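Side-chain contact in 6-phosphogluconate dehydratase (Shewanella oneidensis, PDB 2GP4), which probably catalyses the dehydration of 6-phosphogluconate to 2-keto-3-deoxy-6-phosphogluconate in the Entner-Doudoroff pathway: residues 479-484 against 511-516. Sequence-based numbering, arbitrary orientation.
Sequences ALFKSG and TPLLGS
Phe481 and Leu513 form the side-by-side contact between two helices, 477-482 and 511-519, that pack on the mixed sheet of the C-terminal domain. Their CA atoms, 7.8 Å apart, mark where the segments come nearest. With CG swung anti to the backbone N (chi1 176°), Phe481 directs its ring toward helix 511-519, and Leu513 lays one methyl branch over a ring face: CD1 is 3.9 Å from Phe481 CG and also near its CB. Leu513 CB adds a looser contact, 4.1 Å from Phe481 CD2. The touch is thus apolar, made over the CG end of one ring face by CD1, with Leu513 CB reaching CD2.

One turn further along its helix, Ser516 approaches the outer part of the ring obliquely, its OG lying 3.9 Å from Phe481 CE2. This hydroxyl is turned back onto its own helix, where OG donates to Leu513 O at 2.7 Å; the donor is tilted 18° from the carbonyl plane. The bond satisfies the hydroxyl beside the aromatic carbons and fixes its rotation. Replacing Phe481 with an alanine removes the ring and would probably leave Leu513 CD1 and the Ser516 hydroxyl without the surface they lie against, opening a gap between the helices.

Helix 477-482 ends in a Schellman motif: Ala485 N bonds to Leu480 O, and Gly484 N, at the positive-phi C-prime residue, bonds to Phe481 O at 3.2 Å. Only 130 Å² is buried between the segments, and all three touching residues remain partly exposed. Both helices also rest on the sheet: Leu480 packs on strand 463-471 and the buried Leu514 on strand 524-528. Because these strands flank 490-494 and all three run parallel, the pair represents neighbouring helices of consecutive beta-alpha-beta crossovers.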
loop_
_atom_site.group_PDB
_atom_site.type_symbol
_atom_site.label_atom_id
_atom_site.label_comp_id
_atom_site.label_asym_id
_atom_site.label_seq_id
_atom_site.Cartn_x
_atom_site.Cartn_y
_atom_site.Cartn_z
ATOM N N ALA A 479 2.144 29.213 12.178
ATOM C CA ALA A 479 2.644 30.530 12.580
ATOM C C ALA A 479 3.232 31.303 11.392
ATOM O O ALA A 479 3.110 32.531 11.302
ATOM C CB ALA A 479 3.674 30.388 13.689
ATOM N N LEU A 480 3.864 30.560 10.489
ATOM C CA LEU A 480 4.463 31.094 9.277
ATOM C C LEU A 480 3.356 31.559 8.333
ATOM O O LEU A 480 3.457 32.626 7.717
ATOM C CB LEU A 480 5.307 29.996 8.628
ATOM C CG LEU A 480 6.607 30.253 7.864
ATOM C CD1 LEU A 480 7.485 31.323 8.496
ATOM C CD2 LEU A 480 7.360 28.935 7.780
ATOM N N PHE A 481 2.300 30.751 8.244
ATOM C CA PHE A 481 1.113 31.048 7.445
ATOM C C PHE A 481 0.382 32.297 7.955
ATOM O O PHE A 481 -0.054 33.138 7.166
ATOM C CB PHE A 481 0.180 29.833 7.468
ATOM C CG PHE A 481 -1.132 30.047 6.766
ATOM C CD1 PHE A 481 -2.231 30.554 7.452
ATOM C CD2 PHE A 481 -1.279 29.717 5.426
ATOM C CE1 PHE A 481 -3.453 30.750 6.810
ATOM C CE2 PHE A 481 -2.498 29.903 4.776
ATOM C CZ PHE A 481 -3.587 30.422 5.469
ATOM N N LYS A 482 0.255 32.401 9.277
ATOM C CA LYS A 482 -0.439 33.515 9.934
ATOM C C LYS A 482 0.294 34.855 9.822
ATOM O O LYS A 482 -0.334 35.915 9.901
ATOM C CB LYS A 482 -0.685 33.187 11.410
ATOM C CG LYS A 482 -1.861 32.263 11.648
ATOM C CD LYS A 482 -1.919 31.804 13.086
ATOM C CE LYS A 482 -3.246 31.131 13.378
ATOM N NZ LYS A 482 -3.186 30.349 14.637
ATOM N N SER A 483 1.616 34.805 9.658
ATOM C CA SER A 483 2.418 36.019 9.500
ATOM C C SER A 483 2.518 36.427 8.033
ATOM O O SER A 483 3.260 37.351 7.686
ATOM C CB SER A 483 3.814 35.848 10.114
ATOM O OG SER A 483 4.610 34.961 9.349
ATOM N N GLY A 484 1.773 35.724 7.179
ATOM C CA GLY A 484 1.699 36.042 5.755
ATOM C C GLY A 484 2.959 35.687 4.988
ATOM O O GLY A 484 3.118 36.086 3.831
ATOM N N THR A 511 -1.439 19.737 3.856
ATOM C CA THR A 511 -2.244 19.915 2.637
ATOM C C THR A 511 -3.339 21.001 2.686
ATOM O O THR A 511 -3.546 21.691 1.682
ATOM C CB THR A 511 -2.852 18.575 2.141
ATOM O OG1 THR A 511 -3.681 18.017 3.165
ATOM C CG2 THR A 511 -1.750 17.576 1.780
ATOM N N PRO A 512 -4.054 21.149 3.827
ATOM C CA PRO A 512 -5.165 22.109 3.852
ATOM C C PRO A 512 -4.747 23.562 3.609
ATOM O O PRO A 512 -5.369 24.251 2.800
ATOM C CB PRO A 512 -5.741 21.961 5.272
ATOM C CG PRO A 512 -5.250 20.633 5.757
ATOM C CD PRO A 512 -3.909 20.458 5.125
ATOM N N LEU A 513 -3.707 24.018 4.303
ATOM C CA LEU A 513 -3.254 25.403 4.187
ATOM C C LEU A 513 -2.658 25.689 2.810
ATOM O O LEU A 513 -2.960 26.717 2.194
ATOM C CB LEU A 513 -2.256 25.758 5.301
ATOM C CG LEU A 513 -2.673 25.582 6.775
ATOM C CD1 LEU A 513 -1.665 26.262 7.702
ATOM C CD2 LEU A 513 -4.087 26.090 7.058
ATOM N N LEU A 514 -1.832 24.766 2.322
ATOM C CA LEU A 514 -1.209 24.909 1.010
ATOM C C LEU A 514 -2.221 24.899 -0.125
ATOM O O LEU A 514 -2.043 25.606 -1.122
ATOM C CB LEU A 514 -0.130 23.852 0.808
ATOM C CG LEU A 514 1.194 24.432 1.309
ATOM C CD1 LEU A 514 1.790 23.615 2.441
ATOM C CD2 LEU A 514 2.177 24.638 0.159
ATOM N N GLY A 515 -3.281 24.107 0.044
ATOM C CA GLY A 515 -4.424 24.111 -0.873
ATOM C C GLY A 515 -5.092 25.473 -0.943
ATOM O O GLY A 515 -5.422 25.949 -2.029
ATOM N N SER A 516 -5.282 26.107 0.215
ATOM C CA SER A 516 -5.860 27.452 0.268
ATOM C C SER A 516 -4.926 28.505 -0.347
ATOM O O SER A 516 -5.391 29.491 -0.911
ATOM C CB SER A 516 -6.268 27.840 1.699
ATOM O OG SER A 516 -5.153 28.174 2.509
#